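Local coordinates for protein flap endonuclease 1 (PDB 3ORY) that probably recognises branched DNA and cuts off single-stranded 5' flaps, at residues Arg31-Lys36 with Asp179-Ala184; Asn81-Glu84 with Lys88-Tyr91; Lys109-Glu114 with Met136-Leu141. All coordinates share one frame; numbering follows the deposited sequence.

Contacts 1 and 2 are neighbours at one end of the central parallel strands, their centres about 9 Å apart, and they are joined directly by a probable hydrogen bond from Lys88 N to Lys36 O, 2.8 Å. Both lie where parallel strands begin; in flap endonucleases the catalytic metals sit near the other ends of such strands. Contact 3 stands on the opposite side of the chain's centre, about 31 Å from contact 1 and 28 Å from contact 2, centre to centre. It belongs to the helical part that in relatives arches over the active site. Along the chain, contacts 2 and 3 both fall within the loop that contact 1 closes.

Contact 1 (Arg31-Lys36 with Asp179-Ala184); sequences RILHGK and DAYASA
Lys36 lays its aliphatic chain over one face of the Tyr181 ring, and Leu33 reaches the same ring with a single methyl group. The closest approach is from Lys36 CD, 3.5 Å from Tyr181 CD1 and equally near CG, and it forms a CH-pi contact above the ring. Further out, the ammonium nitrogen turns back over the same aromatic system: Lys36 NZ is 4.9 Å from the ring centroid and 19° off its normal, a cation-pi geometry. The path bends at chi2 (-76°) and again at chi4, which is what keeps the lysine chain folded over the ring. Tyr181 meets it with CG anti to its own backbone N (chi1 171°), which sets the ring beside the Lys36 chain. Leu33 CD2 comes to 3.8 Å from Tyr181 CE2, the two side chains crossing at about a right angle. A type II turn brings both partners to the tyrosine: it runs from Leu33 to Lys36, with Lys36 N bonded to Leu33 O (3.0 Å) and Gly35 supplying the positive phi. An alanine in place of Tyr181 would remove the ring and is likely to leave the Lys36 ammonium without its aromatic partner and the Leu33 methyl facing a gap. The loop leads straight into strand 37-41, which lies between the parallel strands 88-93 and 182-184; Tyr181 pairs through its backbone with Ile37, and its side chain also touches Ile38 and Lys197, the latter on strand 197-200.

Contact 2 (Asn81-Glu84 with Lys88-Tyr91); sequences NIVE and KPVY
The return from helix to sheet in a beta-alpha-beta crossover is packed here by Ile82 and Val83, in the last turn of helix 70-84, against Pro89 near the start of strand 88-93. Both helix residues use a CG2 methyl, and both reach the proline ring. From Ile82, CG2 lies 4.0 Å from Pro89 CB and about as far from CG, the two side chains sliding past each other in opposite directions. Its branch is directed by the first torsion: with CG1 beside the backbone N (chi1 -74°), CG2 stands anti to that nitrogen and faces the strand. The Val83 and Pro89 side chains cross at about a right angle, with Val83 CG2 3.8 Å from Pro89 CD and 3.9 Å from CG. Pro89 CG therefore meets both methyls, while CB and CD each serve one. All three residues are buried, and the contact is wholly apolar. The crossover starts on strand 37-41, passes through helices 42-52 and 70-84, and comes back as strand 88-93, parallel to and paired with the first strand. Only three residues separate the two segments, so the chain reverses tightly between helix and strand. Having no N-H, Pro89 cannot donate a backbone bond, but its carbonyl O accepts one from Trp310 NE1, and its ring also touches Ile40. Two residues further along the strand, Tyr91 brings its hydroxyl back to the helix, where OH is hydrogen-bonded to Thr79 OG1. On the helix side, Val83 is packed by Tyr340 of helix 330-347, and its carbonyl O takes a hydrogen bond from Asn347 ND2.

Contact 3 (Lys109-Glu114 with Met136-Leu141); sequences KAVKEE and MMSAKL
Van der Waals contact is all that joins Ser138 to Val111 and Lys112 across this surface junction. The serine hydroxyl sits against carbon from two neighbouring helix residues: Ser138 OG is 3.6 Å from Val111 CG1 and 3.7 Å from Lys112 CG. Its own CB adds a second touch on the lysine, 3.9 Å from Lys112 CG. With OG beside its backbone N (chi1 -54°), the hydroxyl is turned onto this pair. Lys112 offers only the first part of its chain, which then bends at chi3 and chi4.

Polar links lie round the contact. Ser138 O accepts a hydrogen bond from Arg108 NH2, so helix 102-125 does hold the loop, though from a residue just before this segment. Met137 O is bonded by Arg54 NH2. Along the helix itself, Lys109 NZ and Glu113 OE2 form a long salt bridge of 3.6 Å, one turn apart.

Helices 102-125 and 128-134 probably correspond to the region that forms the helical arch in flap endonucleases, and the loop leads from it to helix 143-156. A hydroxyl laid on methyl and methylene groups, with just 109 Å² buried, makes a shallow touch that adds little by itself, and the polar link from Arg108 to Ser138 O probably carries more of the hold between helix and loop.

Contact 1 (Arg31-Lys36 with Asp179-Ala184)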
ATOM      1  N   ARG A  31      15.288  -0.029 -11.362  1.00 54.82           N
ATOM      2  CA  ARG A  31      15.783  -0.690 -12.578  1.00 54.52           C
ATOM      3  C   ARG A  31      16.246  -2.138 -12.359  1.00 53.52           C
ATOM      4  O   ARG A  31      16.175  -2.957 -13.279  1.00 53.27           O
ATOM      5  CB  ARG A  31      16.887   0.146 -13.251  1.00 56.08           C
ATOM      6  CG  ARG A  31      16.922   0.076 -14.792  1.00 58.47           C
ATOM      7  CD  ARG A  31      17.609  -1.205 -15.319  1.00 62.89           C
ATOM      8  NE  ARG A  31      18.106  -1.107 -16.699  1.00 66.06           N
ATOM      9  CZ  ARG A  31      17.353  -1.184 -17.799  1.00 67.34           C
ATOM     10  NH1 ARG A  31      16.033  -1.344 -17.719  1.00 66.22           N
ATOM     11  NH2 ARG A  31      17.926  -1.082 -18.995  1.00 68.90           N
ATOM     12  N   ILE A  32      16.699  -2.463 -11.151  1.00 52.27           N
ATOM     13  CA  ILE A  32      17.070  -3.848 -10.832  1.00 51.51           C
ATOM     14  C   ILE A  32      15.922  -4.842 -11.141  1.00 49.73           C
ATOM     15  O   ILE A  32      16.166  -5.985 -11.531  1.00 49.63           O
ATOM     16  CB  ILE A  32      17.641  -3.981  -9.380  1.00 51.75           C
ATOM     17  CG1 ILE A  32      19.175  -3.860  -9.392  1.00 53.63           C
ATOM     18  CG2 ILE A  32      17.266  -5.308  -8.731  1.00 51.34           C
ATOM     19  CD1 ILE A  32      19.707  -2.463  -9.112  1.00 55.33           C
ATOM     20  N   LEU A  33      14.679  -4.377 -11.012  1.00 47.74           N
ATOM     21  CA  LEU A  33      13.498  -5.211 -11.273  1.00 45.86           C
ATOM     22  C   LEU A  33      13.023  -5.180 -12.732  1.00 45.38           C
ATOM     23  O   LEU A  33      11.923  -5.649 -13.039  1.00 44.21           O
ATOM     24  CB  LEU A  33      12.346  -4.804 -10.340  1.00 44.87           C
ATOM     25  CG  LEU A  33      12.518  -5.000  -8.826  1.00 44.45           C
ATOM     26  CD1 LEU A  33      11.419  -4.258  -8.061  1.00 43.53           C
ATOM     27  CD2 LEU A  33      12.534  -6.474  -8.447  1.00 44.09           C
ATOM     28  N   HIS A  34      13.852  -4.642 -13.628  1.00 45.40           N
ATOM     29  CA  HIS A  34      13.496  -4.506 -15.044  1.00 45.15           C
ATOM     30  C   HIS A  34      12.990  -5.827 -15.602  1.00 44.24           C
ATOM     31  O   HIS A  34      13.557  -6.887 -15.320  1.00 44.25           O
ATOM     32  CB  HIS A  34      14.695  -4.012 -15.877  1.00 47.16           C
ATOM     33  CG  HIS A  34      15.756  -5.051 -16.085  1.00 49.31           C
ATOM     34  ND1 HIS A  34      15.726  -5.943 -17.136  1.00 51.85           N
ATOM     35  CD2 HIS A  34      16.860  -5.357 -15.363  1.00 51.48           C
ATOM     36  CE1 HIS A  34      16.772  -6.749 -17.058  1.00 53.51           C
ATOM     37  NE2 HIS A  34      17.477  -6.413 -15.992  1.00 53.68           N
ATOM     38  N   GLY A  35      11.910  -5.759 -16.376  1.00 42.86           N
ATOM     39  CA  GLY A  35      11.312  -6.944 -16.983  1.00 41.91           C
ATOM     40  C   GLY A  35      10.358  -7.734 -16.097  1.00 40.34           C
ATOM     41  O   GLY A  35       9.658  -8.614 -16.589  1.00 40.19           O
ATOM     42  N   LYS A  36      10.323  -7.435 -14.796  1.00 39.05           N
ATOM     43  CA  LYS A  36       9.441  -8.167 -13.867  1.00 37.68           C
ATOM     44  C   LYS A  36       8.014  -7.623 -13.867  1.00 36.06           C
ATOM     45  O   LYS A  36       7.788  -6.423 -14.031  1.00 35.51           O
ATOM     46  CB  LYS A  36      10.001  -8.174 -12.437  1.00 37.68           C
ATOM     47  CG  LYS A  36      11.390  -8.825 -12.290  1.00 40.18           C
ATOM     48  CD  LYS A  36      11.322 -10.346 -12.344  1.00 43.35           C
ATOM     49  CE  LYS A  36      12.631 -10.980 -12.854  1.00 47.12           C
ATOM     50  NZ  LYS A  36      13.841 -10.419 -12.192  1.00 48.06           N
ATOM     51  N   ASP A 179       2.100 -15.576 -12.089  1.00 33.70           N
ATOM     52  CA  ASP A 179       1.620 -14.565 -13.030  1.00 33.52           C
ATOM     53  C   ASP A 179       2.145 -13.171 -12.704  1.00 32.96           C
ATOM     54  O   ASP A 179       1.844 -12.212 -13.407  1.00 33.50           O
ATOM     55  CB  ASP A 179       0.087 -14.578 -13.120  1.00 33.25           C
ATOM     56  CG  ASP A 179      -0.446 -15.817 -13.825  1.00 34.15           C
ATOM     57  OD1 ASP A 179       0.248 -16.362 -14.703  1.00 34.60           O
ATOM     58  OD2 ASP A 179      -1.558 -16.260 -13.496  1.00 35.25           O
ATOM     59  N   ALA A 180       2.905 -13.074 -11.617  1.00 32.13           N
ATOM     60  CA  ALA A 180       3.648 -11.872 -11.260  1.00 31.23           C
ATOM     61  C   ALA A 180       4.834 -12.308 -10.435  1.00 31.11           C
ATOM     62  O   ALA A 180       4.812 -13.368  -9.816  1.00 30.54           O
ATOM     63  CB  ALA A 180       2.789 -10.884 -10.466  1.00 30.69           C
ATOM     64  N   TYR A 181       5.870 -11.480 -10.435  1.00 31.30           N
ATOM     65  CA  TYR A 181       7.080 -11.755  -9.686  1.00 31.54           C
ATOM     66  C   TYR A 181       6.874 -11.521  -8.188  1.00 30.74           C
ATOM     67  O   TYR A 181       7.369 -12.286  -7.358  1.00 31.04           O
ATOM     68  CB  TYR A 181       8.225 -10.889 -10.220  1.00 32.24           C
ATOM     69  CG  TYR A 181       9.469 -10.941  -9.377  1.00 34.36           C
ATOM     70  CD1 TYR A 181      10.315 -12.053  -9.409  1.00 37.08           C
ATOM     71  CD2 TYR A 181       9.804  -9.876  -8.544  1.00 35.59           C
ATOM     72  CE1 TYR A 181      11.479 -12.096  -8.616  1.00 38.96           C
ATOM     73  CE2 TYR A 181      10.944  -9.905  -7.760  1.00 37.58           C
ATOM     74  CZ  TYR A 181      11.775 -11.009  -7.797  1.00 39.08           C
ATOM     75  OH  TYR A 181      12.895 -11.007  -7.005  1.00 41.53           O
ATOM     76  N   ALA A 182       6.145 -10.464  -7.846  1.00 29.84           N
ATOM     77  CA  ALA A 182       5.949 -10.079  -6.454  1.00 28.78           C
ATOM     78  C   ALA A 182       4.719  -9.205  -6.326  1.00 28.13           C
ATOM     79  O   ALA A 182       4.282  -8.611  -7.301  1.00 28.13           O
ATOM     80  CB  ALA A 182       7.183  -9.339  -5.929  1.00 29.03           C
ATOM     81  N   SER A 183       4.152  -9.156  -5.121  1.00 27.76           N
ATOM     82  CA  SER A 183       3.088  -8.224  -4.795  1.00 27.43           C
ATOM     83  C   SER A 183       3.763  -6.965  -4.266  1.00 27.77           C
ATOM     84  O   SER A 183       4.927  -7.010  -3.851  1.00 28.84           O
ATOM     85  CB  SER A 183       2.112  -8.822  -3.755  1.00 26.64           C
ATOM     86  OG  SER A 183       2.812  -9.415  -2.672  1.00 26.60           O
ATOM     87  N   ALA A 184       3.063  -5.839  -4.319  1.00 27.38           N
ATOM     88  CA  ALA A 184       3.632  -4.577  -3.862  1.00 27.30           C
ATOM     89  C   ALA A 184       2.622  -3.796  -3.049  1.00 26.74           C
ATOM     90  O   ALA A 184       1.477  -3.576  -3.488  1.00 27.19           O
ATOM     91  CB  ALA A 184       4.155  -3.737  -5.050  1.00 27.37           C
TER

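Contact 2 (Asn81-Glu84 with Lys88-Tyr91)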
ATOM      1  N   ASN A  81       7.025   6.295 -13.857  1.00 34.81           N
ATOM      2  CA  ASN A  81       8.378   5.993 -13.352  1.00 36.22           C
ATOM      3  C   ASN A  81       8.669   4.508 -13.301  1.00 35.53           C
ATOM      4  O   ASN A  81       9.769   4.070 -13.636  1.00 35.51           O
ATOM      5  CB  ASN A  81       8.574   6.547 -11.951  1.00 37.28           C
ATOM      6  CG  ASN A  81       8.728   8.037 -11.928  1.00 41.95           C
ATOM      7  OD1 ASN A  81       9.422   8.642 -12.776  1.00 46.07           O
ATOM      8  ND2 ASN A  81       8.099   8.659 -10.933  1.00 45.84           N
ATOM      9  N   ILE A  82       7.668   3.749 -12.865  1.00 34.17           N
ATOM     10  CA  ILE A  82       7.770   2.298 -12.736  1.00 33.96           C
ATOM     11  C   ILE A  82       7.994   1.671 -14.115  1.00 34.35           C
ATOM     12  O   ILE A  82       8.899   0.863 -14.299  1.00 34.75           O
ATOM     13  CB  ILE A  82       6.511   1.740 -12.018  1.00 32.64           C
ATOM     14  CG1 ILE A  82       6.578   2.079 -10.528  1.00 32.30           C
ATOM     15  CG2 ILE A  82       6.374   0.250 -12.200  1.00 32.86           C
ATOM     16  CD1 ILE A  82       5.297   1.742  -9.767  1.00 29.54           C
ATOM     17  N   VAL A  83       7.184   2.085 -15.082  1.00 34.43           N
ATOM     18  CA  VAL A  83       7.350   1.671 -16.481  1.00 35.50           C
ATOM     19  C   VAL A  83       8.712   2.091 -17.068  1.00 36.65           C
ATOM     20  O   VAL A  83       9.355   1.292 -17.755  1.00 37.00           O
ATOM     21  CB  VAL A  83       6.179   2.179 -17.360  1.00 35.31           C
ATOM     22  CG1 VAL A  83       6.471   1.979 -18.840  1.00 35.96           C
ATOM     23  CG2 VAL A  83       4.867   1.460 -16.971  1.00 34.15           C
ATOM     24  N   GLU A  84       9.151   3.319 -16.778  1.00 37.42           N
ATOM     25  CA  GLU A  84      10.467   3.825 -17.238  1.00 38.95           C
ATOM     26  C   GLU A  84      11.634   3.020 -16.671  1.00 39.55           C
ATOM     27  O   GLU A  84      12.711   2.949 -17.277  1.00 40.53           O
ATOM     28  CB  GLU A  84      10.641   5.313 -16.905  1.00 39.23           C
ATOM     29  CG  GLU A  84       9.872   6.243 -17.847  1.00 41.24           C
ATOM     30  CD  GLU A  84       9.794   7.686 -17.369  1.00 44.20           C
ATOM     31  OE1 GLU A  84      10.184   7.971 -16.218  1.00 46.15           O
ATOM     32  OE2 GLU A  84       9.328   8.544 -18.151  1.00 45.94           O
ATOM     33  N   LYS A  88       6.871  -4.093 -15.304  1.00 33.46           N
ATOM     34  CA  LYS A  88       5.558  -4.270 -15.914  1.00 33.39           C
ATOM     35  C   LYS A  88       4.501  -4.285 -14.813  1.00 32.01           C
ATOM     36  O   LYS A  88       4.264  -5.321 -14.191  1.00 31.82           O
ATOM     37  CB  LYS A  88       5.529  -5.546 -16.763  1.00 34.18           C
ATOM     38  CG  LYS A  88       6.565  -5.527 -17.897  1.00 37.06           C
ATOM     39  CD  LYS A  88       6.470  -6.757 -18.780  1.00 41.46           C
ATOM     40  CE  LYS A  88       7.383  -6.601 -19.990  1.00 44.56           C
ATOM     41  NZ  LYS A  88       7.631  -7.901 -20.659  1.00 46.48           N
ATOM     42  N   PRO A  89       3.870  -3.124 -14.553  1.00 31.51           N
ATOM     43  CA  PRO A  89       2.951  -3.080 -13.423  1.00 30.42           C
ATOM     44  C   PRO A  89       1.532  -3.513 -13.767  1.00 29.79           C
ATOM     45  O   PRO A  89       1.047  -3.290 -14.884  1.00 29.73           O
ATOM     46  CB  PRO A  89       2.979  -1.601 -13.019  1.00 30.46           C
ATOM     47  CG  PRO A  89       3.211  -0.860 -14.319  1.00 30.89           C
ATOM     48  CD  PRO A  89       3.924  -1.829 -15.265  1.00 31.09           C
ATOM     49  N   VAL A  90       0.878  -4.138 -12.792  1.00 29.00           N
ATOM     50  CA  VAL A  90      -0.542  -4.431 -12.858  1.00 28.20           C
ATOM     51  C   VAL A  90      -1.113  -4.129 -11.472  1.00 27.33           C
ATOM     52  O   VAL A  90      -0.525  -4.502 -10.452  1.00 27.49           O
ATOM     53  CB  VAL A  90      -0.831  -5.901 -13.306  1.00 28.71           C
ATOM     54  CG1 VAL A  90      -0.010  -6.918 -12.498  1.00 29.49           C
ATOM     55  CG2 VAL A  90      -2.341  -6.227 -13.241  1.00 27.92           C
ATOM     56  N   TYR A  91      -2.230  -3.420 -11.436  1.00 25.96           N
ATOM     57  CA  TYR A  91      -2.867  -3.085 -10.171  1.00 25.45           C
ATOM     58  C   TYR A  91      -3.957  -4.097  -9.867  1.00 25.02           C
ATOM     59  O   TYR A  91      -4.480  -4.739 -10.774  1.00 25.77           O
ATOM     60  CB  TYR A  91      -3.432  -1.656 -10.212  1.00 24.68           C
ATOM     61  CG  TYR A  91      -2.340  -0.604 -10.114  1.00 25.55           C
ATOM     62  CD1 TYR A  91      -1.996  -0.033  -8.884  1.00 23.85           C
ATOM     63  CD2 TYR A  91      -1.643  -0.194 -11.248  1.00 25.37           C
ATOM     64  CE1 TYR A  91      -0.987   0.939  -8.798  1.00 24.27           C
ATOM     65  CE2 TYR A  91      -0.638   0.762 -11.171  1.00 27.56           C
ATOM     66  CZ  TYR A  91      -0.314   1.317  -9.945  1.00 26.55           C
ATOM     67  OH  TYR A  91       0.678   2.258  -9.893  1.00 27.13           O
TER

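Contact 3 (Lys109-Glu114 with Met136-Leu141)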
ATOM      1  N   LYS A 109      -8.537   6.236  11.334  1.00 34.56           N
ATOM      2  CA  LYS A 109      -8.972   6.815  12.607  1.00 35.95           C
ATOM      3  C   LYS A 109      -7.822   6.885  13.627  1.00 36.11           C
ATOM      4  O   LYS A 109      -7.637   7.918  14.272  1.00 36.00           O
ATOM      5  CB  LYS A 109     -10.185   6.067  13.168  1.00 36.11           C
ATOM      6  CG  LYS A 109     -10.709   6.599  14.518  1.00 40.03           C
ATOM      7  CD  LYS A 109     -12.229   6.838  14.475  1.00 44.56           C
ATOM      8  CE  LYS A 109     -12.814   7.157  15.863  1.00 47.42           C
ATOM      9  NZ  LYS A 109     -13.017   5.911  16.671  1.00 48.16           N
ATOM     10  N   ALA A 110      -7.042   5.809  13.741  1.00 35.71           N
ATOM     11  CA  ALA A 110      -5.896   5.782  14.667  1.00 36.58           C
ATOM     12  C   ALA A 110      -4.823   6.822  14.328  1.00 37.26           C
ATOM     13  O   ALA A 110      -4.306   7.495  15.224  1.00 37.90           O
ATOM     14  CB  ALA A 110      -5.281   4.384  14.747  1.00 36.14           C
ATOM     15  N   VAL A 111      -4.489   6.944  13.042  1.00 37.19           N
ATOM     16  CA  VAL A 111      -3.516   7.946  12.582  1.00 38.56           C
ATOM     17  C   VAL A 111      -3.988   9.366  12.928  1.00 39.10           C
ATOM     18  O   VAL A 111      -3.223  10.158  13.489  1.00 39.42           O
ATOM     19  CB  VAL A 111      -3.203   7.796  11.060  1.00 38.19           C
ATOM     20  CG1 VAL A 111      -2.648   9.084  10.465  1.00 39.51           C
ATOM     21  CG2 VAL A 111      -2.225   6.659  10.836  1.00 38.80           C
ATOM     22  N   LYS A 112      -5.253   9.658  12.625  1.00 39.25           N
ATOM     23  CA  LYS A 112      -5.866  10.968  12.915  1.00 40.73           C
ATOM     24  C   LYS A 112      -5.851  11.339  14.394  1.00 41.70           C
ATOM     25  O   LYS A 112      -5.554  12.487  14.742  1.00 42.48           O
ATOM     26  CB  LYS A 112      -7.312  11.001  12.420  1.00 40.57           C
ATOM     27  CG  LYS A 112      -7.468  11.168  10.930  1.00 40.88           C
ATOM     28  CD  LYS A 112      -8.919  10.945  10.502  1.00 42.02           C
ATOM     29  CE  LYS A 112      -9.914  11.789  11.287  1.00 44.21           C
ATOM     30  NZ  LYS A 112      -9.790  13.257  11.014  1.00 44.73           N
ATOM     31  N   GLU A 113      -6.194  10.379  15.252  1.00 42.13           N
ATOM     32  CA  GLU A 113      -6.168  10.579  16.704  1.00 44.33           C
ATOM     33  C   GLU A 113      -4.753  10.869  17.210  1.00 44.60           C
ATOM     34  O   GLU A 113      -4.563  11.755  18.045  1.00 45.40           O
ATOM     35  CB  GLU A 113      -6.758   9.371  17.438  1.00 44.67           C
ATOM     36  CG  GLU A 113      -8.282   9.266  17.311  1.00 48.24           C
ATOM     37  CD  GLU A 113      -8.875   8.059  18.030  1.00 52.25           C
ATOM     38  OE1 GLU A 113      -8.195   7.462  18.897  1.00 54.74           O
ATOM     39  OE2 GLU A 113     -10.042   7.715  17.731  1.00 54.80           O
ATOM     40  N   GLU A 114      -3.774  10.123  16.693  1.00 44.04           N
ATOM     41  CA  GLU A 114      -2.360  10.342  17.023  1.00 44.76           C
ATOM     42  C   GLU A 114      -1.847  11.707  16.539  1.00 44.43           C
ATOM     43  O   GLU A 114      -1.228  12.446  17.306  1.00 45.07           O
ATOM     44  CB  GLU A 114      -1.481   9.191  16.494  1.00 44.47           C
ATOM     45  CG  GLU A 114       0.045   9.370  16.697  1.00 47.81           C
ATOM     46  CD  GLU A 114       0.484   9.461  18.164  1.00 52.50           C
ATOM     47  OE1 GLU A 114      -0.274   9.042  19.073  1.00 54.14           O
ATOM     48  OE2 GLU A 114       1.610   9.957  18.415  1.00 55.47           O
ATOM     49  N   MET A 136      -1.307  17.844   8.889  1.00 48.17           N
ATOM     50  CA  MET A 136      -1.661  17.276   7.587  1.00 47.88           C
ATOM     51  C   MET A 136      -2.854  16.335   7.707  1.00 46.77           C
ATOM     52  O   MET A 136      -2.802  15.356   8.444  1.00 46.27           O
ATOM     53  CB  MET A 136      -0.478  16.539   6.967  1.00 47.86           C
ATOM     54  CG  MET A 136       0.488  17.425   6.201  1.00 50.13           C
ATOM     55  SD  MET A 136       1.897  16.475   5.596  1.00 53.02           S
ATOM     56  CE  MET A 136       1.125  15.336   4.453  1.00 52.75           C
ATOM     57  N   MET A 137      -3.929  16.646   6.991  1.00 46.48           N
ATOM     58  CA  MET A 137      -5.148  15.851   7.096  1.00 46.01           C
ATOM     59  C   MET A 137      -5.019  14.510   6.381  1.00 44.33           C
ATOM     60  O   MET A 137      -4.377  14.415   5.331  1.00 43.78           O
ATOM     61  CB  MET A 137      -6.378  16.634   6.617  1.00 46.75           C
ATOM     62  CG  MET A 137      -6.425  16.971   5.138  1.00 49.60           C
ATOM     63  SD  MET A 137      -8.116  17.368   4.613  1.00 58.02           S
ATOM     64  CE  MET A 137      -8.798  15.717   4.387  1.00 53.90           C
ATOM     65  N   SER A 138      -5.619  13.478   6.972  1.00 42.90           N
ATOM     66  CA  SER A 138      -5.677  12.157   6.362  1.00 41.41           C
ATOM     67  C   SER A 138      -6.898  12.109   5.458  1.00 40.02           C
ATOM     68  O   SER A 138      -8.037  12.108   5.936  1.00 39.97           O
ATOM     69  CB  SER A 138      -5.784  11.070   7.431  1.00 41.41           C
ATOM     70  OG  SER A 138      -4.744  11.195   8.386  1.00 43.88           O
ATOM     71  N   ALA A 139      -6.658  12.094   4.152  1.00 38.22           N
ATOM     72  CA  ALA A 139      -7.741  12.072   3.183  1.00 36.88           C
ATOM     73  C   ALA A 139      -8.441  10.708   3.159  1.00 35.34           C
ATOM     74  O   ALA A 139      -7.798   9.667   3.323  1.00 35.43           O
ATOM     75  CB  ALA A 139      -7.218  12.438   1.801  1.00 37.04           C
ATOM     76  N   LYS A 140      -9.757  10.722   2.979  1.00 33.73           N
ATOM     77  CA  LYS A 140     -10.524   9.490   2.803  1.00 32.65           C
ATOM     78  C   LYS A 140     -10.464   9.024   1.348  1.00 30.69           C
ATOM     79  O   LYS A 140     -10.637   9.817   0.425  1.00 30.26           O
ATOM     80  CB  LYS A 140     -11.985   9.695   3.215  1.00 33.00           C
ATOM     81  CG  LYS A 140     -12.206   9.863   4.705  1.00 36.24           C
ATOM     82  CD  LYS A 140     -13.630  10.342   5.048  1.00 41.30           C
ATOM     83  CE  LYS A 140     -13.814  10.528   6.571  1.00 43.04           C
ATOM     84  NZ  LYS A 140     -15.117  11.142   6.949  1.00 45.55           N
ATOM     85  N   LEU A 141     -10.214   7.737   1.139  1.00 29.16           N
ATOM     86  CA  LEU A 141     -10.356   7.148  -0.197  1.00 27.03           C
ATOM     87  C   LEU A 141     -11.816   6.777  -0.413  1.00 26.60           C
ATOM     88  O   LEU A 141     -12.379   6.010   0.361  1.00 25.57           O
ATOM     89  CB  LEU A 141      -9.465   5.906  -0.350  1.00 26.81           C
ATOM     90  CG  LEU A 141      -9.505   5.201  -1.714  1.00 24.97           C
ATOM     91  CD1 LEU A 141      -8.989   6.142  -2.815  1.00 23.22           C
ATOM     92  CD2 LEU A 141      -8.695   3.910  -1.663  1.00 23.94           C
TER